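PDB 2D0W: cytochrome cL from Hyphomicrobium denitrificans, which carries electrons through a covalently bound heme and probably serves as the electron acceptor of methanol dehydrogenase in methanol oxidation. Local coordinates for residues Gln19-Phe33 / His106-Leu118. Numbering follows the deposited sequence.
Sequences QAPKEGRDTPAVKQF and HGQDLELDNMLKL. With ZN (zinc ion), chain D; HEM (protoporphyrin IX containing Fe), chain H.
D113, in the first turn of helix 112-124, is gripped at both backbone and carboxylate by the loop leading into helix 28-36. Its amide N donates to G24 O (2.9 Å), and T27 OG1 donates to D113 OD1 (2.8 Å) from above the carboxylate plane. T27 suits its N-cap position because one hydroxyl does two jobs: OG1, set between backbone N and carbonyl carbon (chi1 75°), also accepts from V30 N. Y41 OH shares D113 OD1, while K117 NZ forms a salt bridge to OD2. An alanine in place of D113 would probably leave the T27 and Y41 hydroxyls without their shared acceptor and the K117 ammonium without its counter-charge. Glycine suits position 24: its phi is positive, and its CA lies close against E111. Beside this polar grip, buried apolar side chains fill the helix crossing: V30 CG2 packs on D113 CA (3.5 Å), and L116 lays CD2 over one face of the F33 ring, 3.9 Å from its centroid, in a CH-pi contact. A water bridges Q19 O and Q108 O. Segments 28-33 and 112-118 cross at 81°, their axes approaching to 9.1 Å, and helix 88-97 joins them through F92, which meets both F33 and L112.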
loop_
_atom_site.group_PDB
_atom_site.type_symbol
_atom_site.label_atom_id
_atom_site.label_comp_id
_atom_site.label_asym_id
_atom_site.label_seq_id
_atom_site.Cartn_x
_atom_site.Cartn_y
_atom_site.Cartn_z
ATOM N N GLN A 19 1.186 -16.748 8.644
ATOM C CA GLN A 19 2.271 -16.400 7.737
ATOM C C GLN A 19 2.925 -15.068 8.025
ATOM O O GLN A 19 4.127 -14.932 7.843
ATOM C CB GLN A 19 1.823 -16.513 6.267
ATOM C CG GLN A 19 1.723 -17.963 5.726
ATOM C CD GLN A 19 3.087 -18.591 5.399
ATOM O OE1 GLN A 19 3.803 -18.124 4.509
ATOM N NE2 GLN A 19 3.433 -19.665 6.112
ATOM N N ALA A 20 2.144 -14.085 8.466
ATOM C CA ALA A 20 2.706 -12.796 8.874
ATOM C C ALA A 20 3.730 -12.938 10.015
ATOM O O ALA A 20 3.580 -13.801 10.877
ATOM C CB ALA A 20 1.613 -11.885 9.270
ATOM N N PRO A 21 4.793 -12.089 10.019
ATOM C CA PRO A 21 5.724 -12.013 11.160
ATOM C C PRO A 21 4.976 -11.938 12.488
ATOM O O PRO A 21 3.873 -11.398 12.532
ATOM C CB PRO A 21 6.434 -10.673 10.914
ATOM C CG PRO A 21 6.433 -10.541 9.414
ATOM C CD PRO A 21 5.172 -11.179 8.925
ATOM N N LYS A 22 5.553 -12.448 13.576
ATOM C CA LYS A 22 4.883 -12.313 14.896
ATOM C C LYS A 22 4.778 -10.839 15.376
ATOM O O LYS A 22 3.791 -10.442 16.003
ATOM C CB LYS A 22 5.544 -13.195 15.981
ATOM C CG LYS A 22 4.656 -14.350 16.512
ATOM C CD LYS A 22 4.095 -15.271 15.398
ATOM C CE LYS A 22 2.760 -15.909 15.737
ATOM N NZ LYS A 22 1.800 -15.008 16.483
ATOM N N GLU A 23 5.792 -10.039 15.076
ATOM C CA GLU A 23 5.873 -8.658 15.529
ATOM C C GLU A 23 5.100 -7.734 14.604
ATOM O O GLU A 23 4.876 -8.073 13.460
ATOM C CB GLU A 23 7.346 -8.205 15.576
ATOM C CG GLU A 23 8.268 -9.161 16.352
ATOM C CD GLU A 23 8.646 -10.435 15.570
ATOM O OE1 GLU A 23 8.405 -10.543 14.319
ATOM O OE2 GLU A 23 9.181 -11.349 16.239
ATOM N N GLY A 24 4.686 -6.571 15.110
ATOM C CA GLY A 24 4.138 -5.511 14.262
ATOM C C GLY A 24 2.675 -5.710 13.910
ATOM O O GLY A 24 2.182 -5.151 12.925
ATOM N N ARG A 25 1.962 -6.501 14.711
ATOM C CA ARG A 25 0.531 -6.652 14.511
ATOM C C ARG A 25 -0.261 -5.863 15.547
ATOM O O ARG A 25 -1.445 -5.554 15.341
ATOM C CB ARG A 25 0.092 -8.133 14.518
ATOM C CG ARG A 25 1.215 -9.103 14.445
ATOM C CD ARG A 25 1.106 -10.262 13.485
ATOM N NE ARG A 25 0.247 -11.318 13.972
ATOM C CZ ARG A 25 0.382 -12.616 13.707
ATOM N NH1 ARG A 25 1.387 -13.081 12.978
ATOM N NH2 ARG A 25 -0.504 -13.467 14.209
ATOM N N ASP A 26 0.358 -5.582 16.684
ATOM C CA ASP A 26 -0.395 -5.003 17.792
ATOM C C ASP A 26 -0.460 -3.460 17.694
ATOM O O ASP A 26 -0.034 -2.781 18.625
ATOM C CB ASP A 26 0.202 -5.462 19.157
ATOM C CG ASP A 26 -0.523 -4.835 20.375
ATOM O OD1 ASP A 26 -1.738 -4.563 20.299
ATOM O OD2 ASP A 26 0.130 -4.603 21.419
ATOM N N THR A 27 -0.945 -2.904 16.581
ATOM C CA THR A 27 -1.018 -1.421 16.452
ATOM C C THR A 27 -2.461 -1.029 16.161
ATOM O O THR A 27 -3.235 -1.853 15.622
ATOM C CB THR A 27 -0.074 -0.827 15.349
ATOM O OG1 THR A 27 -0.640 -1.090 14.060
ATOM C CG2 THR A 27 1.363 -1.412 15.431
ATOM N N PRO A 28 -2.858 0.199 16.542
ATOM C CA PRO A 28 -4.228 0.526 16.229
ATOM C C PRO A 28 -4.543 0.416 14.749
ATOM O O PRO A 28 -5.660 0.044 14.386
ATOM C CB PRO A 28 -4.346 1.981 16.718
ATOM C CG PRO A 28 -3.386 2.041 17.863
ATOM C CD PRO A 28 -2.203 1.297 17.307
ATOM N N ALA A 29 -3.572 0.727 13.898
ATOM C CA ALA A 29 -3.843 0.725 12.471
ATOM C C ALA A 29 -4.113 -0.708 11.957
ATOM O O ALA A 29 -4.967 -0.929 11.120
ATOM C CB ALA A 29 -2.724 1.390 11.723
ATOM N N VAL A 30 -3.374 -1.662 12.461
ATOM C CA VAL A 30 -3.514 -3.032 12.012
ATOM C C VAL A 30 -4.869 -3.580 12.516
ATOM O O VAL A 30 -5.564 -4.305 11.798
ATOM C CB VAL A 30 -2.358 -3.867 12.513
ATOM C CG1 VAL A 30 -2.638 -5.391 12.259
ATOM C CG2 VAL A 30 -1.082 -3.434 11.793
ATOM N N LYS A 31 -5.225 -3.226 13.762
ATOM C CA LYS A 31 -6.447 -3.745 14.338
ATOM C C LYS A 31 -7.628 -3.250 13.547
ATOM O O LYS A 31 -8.518 -4.030 13.243
ATOM C CB LYS A 31 -6.539 -3.465 15.839
ATOM C CG LYS A 31 -5.573 -4.369 16.612
ATOM C CD LYS A 31 -5.428 -4.021 18.086
ATOM C CE LYS A 31 -6.324 -4.911 18.935
ATOM N NZ LYS A 31 -6.024 -4.803 20.410
ATOM N N GLN A 32 -7.615 -1.980 13.138
ATOM C CA GLN A 32 -8.719 -1.492 12.295
ATOM C C GLN A 32 -8.726 -2.151 10.922
ATOM O O GLN A 32 -9.806 -2.533 10.396
ATOM C CB GLN A 32 -8.712 0.029 12.125
ATOM C CG GLN A 32 -9.809 0.488 11.173
ATOM C CD GLN A 32 -9.487 1.790 10.443
ATOM O OE1 GLN A 32 -9.137 2.780 11.071
ATOM N NE2 GLN A 32 -9.622 1.788 9.103
ATOM N N PHE A 33 -7.534 -2.272 10.330
ATOM C CA PHE A 33 -7.441 -2.927 9.003
ATOM C C PHE A 33 -7.933 -4.376 9.039
ATOM O O PHE A 33 -8.666 -4.784 8.139
ATOM C CB PHE A 33 -6.036 -2.808 8.340
ATOM C CG PHE A 33 -5.966 -3.477 6.991
ATOM C CD1 PHE A 33 -6.395 -2.814 5.848
ATOM C CD2 PHE A 33 -5.564 -4.823 6.891
ATOM C CE1 PHE A 33 -6.416 -3.469 4.612
ATOM C CE2 PHE A 33 -5.579 -5.498 5.670
ATOM C CZ PHE A 33 -5.981 -4.845 4.550
ATOM N N HIS A 106 4.553 -11.844 -0.341
ATOM C CA HIS A 106 5.443 -11.032 0.502
ATOM C C HIS A 106 4.835 -10.964 1.910
ATOM O O HIS A 106 5.378 -10.332 2.796
ATOM C CB HIS A 106 5.647 -9.624 -0.104
ATOM C CG HIS A 106 6.242 -9.640 -1.484
ATOM N ND1 HIS A 106 7.602 -9.705 -1.717
ATOM C CD2 HIS A 106 5.655 -9.629 -2.706
ATOM C CE1 HIS A 106 7.827 -9.787 -3.014
ATOM N NE2 HIS A 106 6.658 -9.732 -3.638
ATOM N N GLY A 107 3.710 -11.670 2.110
ATOM C CA GLY A 107 3.069 -11.749 3.412
ATOM C C GLY A 107 4.011 -12.113 4.533
ATOM O O GLY A 107 4.040 -11.458 5.545
ATOM N N GLN A 108 4.794 -13.152 4.316
ATOM C CA GLN A 108 5.800 -13.649 5.252
ATOM C C GLN A 108 6.921 -12.633 5.548
ATOM O O GLN A 108 7.574 -12.769 6.545
ATOM C CB GLN A 108 6.402 -14.968 4.706
ATOM C CG GLN A 108 5.666 -16.218 5.202
ATOM C CD GLN A 108 6.326 -17.576 4.836
ATOM O OE1 GLN A 108 6.631 -18.405 5.712
ATOM N NE2 GLN A 108 6.490 -17.820 3.555
ATOM N N ASP A 109 7.109 -11.627 4.692
ATOM C CA ASP A 109 8.294 -10.740 4.717
ATOM C C ASP A 109 8.111 -9.474 5.547
ATOM O O ASP A 109 9.076 -8.938 6.101
ATOM C CB ASP A 109 8.641 -10.271 3.288
ATOM C CG ASP A 109 9.054 -11.413 2.362
ATOM O OD1 ASP A 109 9.044 -11.232 1.125
ATOM O OD2 ASP A 109 9.399 -12.493 2.861
ATOM N N LEU A 110 6.885 -8.965 5.532
ATOM C CA LEU A 110 6.516 -7.631 6.047
ATOM C C LEU A 110 5.725 -7.759 7.341
ATOM O O LEU A 110 4.719 -8.453 7.351
ATOM C CB LEU A 110 5.560 -6.970 5.028
ATOM C CG LEU A 110 6.160 -6.524 3.690
ATOM C CD1 LEU A 110 5.149 -6.579 2.481
ATOM C CD2 LEU A 110 6.683 -5.151 3.947
ATOM N N GLU A 111 6.111 -7.064 8.413
ATOM C CA GLU A 111 5.171 -6.914 9.543
ATOM C C GLU A 111 3.922 -6.182 9.083
ATOM O O GLU A 111 3.983 -5.266 8.238
ATOM C CB GLU A 111 5.814 -6.192 10.724
ATOM C CG GLU A 111 6.956 -7.023 11.355
ATOM C CD GLU A 111 7.867 -6.197 12.251
ATOM O OE1 GLU A 111 7.449 -5.074 12.638
ATOM O OE2 GLU A 111 9.005 -6.660 12.570
ATOM N N LEU A 112 2.784 -6.594 9.647
ATOM C CA LEU A 112 1.490 -6.099 9.224
ATOM C C LEU A 112 1.424 -4.578 9.230
ATOM O O LEU A 112 0.838 -3.988 8.313
ATOM C CB LEU A 112 0.376 -6.708 10.074
ATOM C CG LEU A 112 0.087 -8.192 9.769
ATOM C CD1 LEU A 112 -0.274 -8.438 8.307
ATOM C CD2 LEU A 112 1.292 -8.971 10.093
ATOM N N ASP A 113 2.044 -3.957 10.245
ATOM C CA ASP A 113 2.010 -2.486 10.385
ATOM C C ASP A 113 2.809 -1.852 9.244
ATOM O O ASP A 113 2.399 -0.830 8.694
ATOM C CB ASP A 113 2.556 -2.052 11.755
ATOM C CG ASP A 113 2.265 -0.570 12.068
ATOM O OD1 ASP A 113 1.091 -0.138 12.023
ATOM O OD2 ASP A 113 3.241 0.169 12.328
ATOM N N ASN A 114 3.916 -2.500 8.885
ATOM C CA ASN A 114 4.741 -2.046 7.774
ATOM C C ASN A 114 4.061 -2.262 6.445
ATOM O O ASN A 114 4.165 -1.428 5.563
ATOM C CB ASN A 114 6.138 -2.675 7.799
ATOM C CG ASN A 114 7.037 -2.052 8.907
ATOM O OD1 ASN A 114 6.884 -0.920 9.267
ATOM N ND2 ASN A 114 7.939 -2.829 9.445
ATOM N N MET A 115 3.361 -3.380 6.305
ATOM C CA MET A 115 2.556 -3.616 5.101
ATOM C C MET A 115 1.628 -2.454 4.867
ATOM O O MET A 115 1.366 -2.046 3.721
ATOM C CB MET A 115 1.724 -4.893 5.275
ATOM C CG MET A 115 0.677 -5.055 4.189
ATOM S SD MET A 115 1.433 -5.598 2.648
ATOM C CE MET A 115 1.457 -7.358 2.967
ATOM N N LEU A 116 1.068 -1.924 5.952
ATOM C CA LEU A 116 0.074 -0.841 5.804
ATOM C C LEU A 116 0.680 0.483 5.375
ATOM O O LEU A 116 0.002 1.328 4.784
ATOM C CB LEU A 116 -0.746 -0.704 7.094
ATOM C CG LEU A 116 -1.658 -1.866 7.394
ATOM C CD1 LEU A 116 -2.369 -1.583 8.689
ATOM C CD2 LEU A 116 -2.659 -2.115 6.233
ATOM N N LYS A 117 1.939 0.701 5.742
ATOM C CA LYS A 117 2.678 1.903 5.364
ATOM C C LYS A 117 3.146 1.781 3.917
ATOM O O LYS A 117 3.203 2.722 3.144
ATOM C CB LYS A 117 3.900 2.076 6.274
ATOM C CG LYS A 117 3.587 2.461 7.733
ATOM C CD LYS A 117 4.907 2.436 8.538
ATOM C CE LYS A 117 4.775 3.035 9.899
ATOM N NZ LYS A 117 3.765 2.265 10.617
ATOM N N LEU A 118 3.521 0.577 3.558
ATOM C CA LEU A 118 3.835 0.290 2.144
ATOM C C LEU A 118 2.640 0.644 1.252
ATOM O O LEU A 118 2.792 1.273 0.205
ATOM C CB LEU A 118 4.162 -1.197 1.983
ATOM C CG LEU A 118 4.311 -1.733 0.551
ATOM C CD1 LEU A 118 5.310 -0.912 -0.272
ATOM C CD2 LEU A 118 4.666 -3.256 0.611
HETATM ZN ZN ZN D . 8.885 -9.301 0.057
HETATM C CHA HEM H . 1.968 -7.523 -10.029
HETATM C CHB HEM H . 2.934 -4.991 -5.975
HETATM C CHC HEM H . 7.417 -6.877 -5.642
HETATM C CHD HEM H . 6.817 -8.353 -10.228
HETATM C C1A HEM H . 1.768 -6.713 -8.909
HETATM C C2A HEM H . 0.532 -6.095 -8.444
HETATM C C3A HEM H . 0.821 -5.386 -7.353
HETATM C C4A HEM H . 2.236 -5.532 -7.038
HETATM C CMA HEM H . -0.157 -4.513 -6.501
HETATM C CAA HEM H . -0.839 -6.187 -9.150
HETATM C CBA HEM H . -0.859 -5.054 -10.191
HETATM C CGA HEM H . -2.219 -4.900 -10.861
HETATM O O1A HEM H . -3.229 -5.435 -10.342
HETATM O O2A HEM H . -2.274 -4.238 -11.925
HETATM C C1B HEM H . 4.209 -5.315 -5.496
HETATM C C2B HEM H . 4.908 -4.863 -4.287
HETATM C C3B HEM H . 6.016 -5.417 -4.179
HETATM C C4B HEM H . 6.265 -6.233 -5.327
HETATM C CMB HEM H . 4.285 -3.801 -3.382
HETATM C CAB HEM H . 6.873 -5.475 -2.904
HETATM C CBB HEM H . 6.367 -5.861 -1.773
HETATM C C1C HEM H . 7.667 -7.431 -6.879
HETATM C C2C HEM H . 8.857 -8.208 -7.279
HETATM C C3C HEM H . 8.705 -8.552 -8.544
HETATM C C4C HEM H . 7.362 -8.139 -8.982
HETATM C CMC HEM H . 10.164 -8.064 -6.514
HETATM C CAC HEM H . 9.750 -9.074 -9.584
HETATM C CBC HEM H . 10.545 -10.029 -9.182
HETATM C C1D HEM H . 5.486 -8.376 -10.594
HETATM C C2D HEM H . 4.935 -8.969 -11.798
HETATM C C3D HEM H . 3.431 -8.725 -11.735
HETATM C C4D HEM H . 3.199 -7.979 -10.513
HETATM C CMD HEM H . 5.731 -9.714 -12.913
HETATM C CAD HEM H . 2.313 -9.164 -12.746
HETATM C CBD HEM H . 1.681 -10.366 -12.038
HETATM C CGD HEM H . 0.333 -10.758 -12.590
HETATM O O1D HEM H . -0.316 -11.668 -12.042
HETATM O O2D HEM H . -0.097 -10.131 -13.568
HETATM N NA HEM H . 2.764 -6.325 -8.033
HETATM N NB HEM H . 5.158 -6.104 -6.112
HETATM N NC HEM H . 6.756 -7.456 -7.925
HETATM N ND HEM H . 4.435 -7.791 -9.894
HETATM FE FE HEM H . 4.751 -6.984 -7.924
HETATM O O HOH W 1 6.729 -14.518 8.755
HETATM O O HOH W 2 8.606 -7.501 1.214
#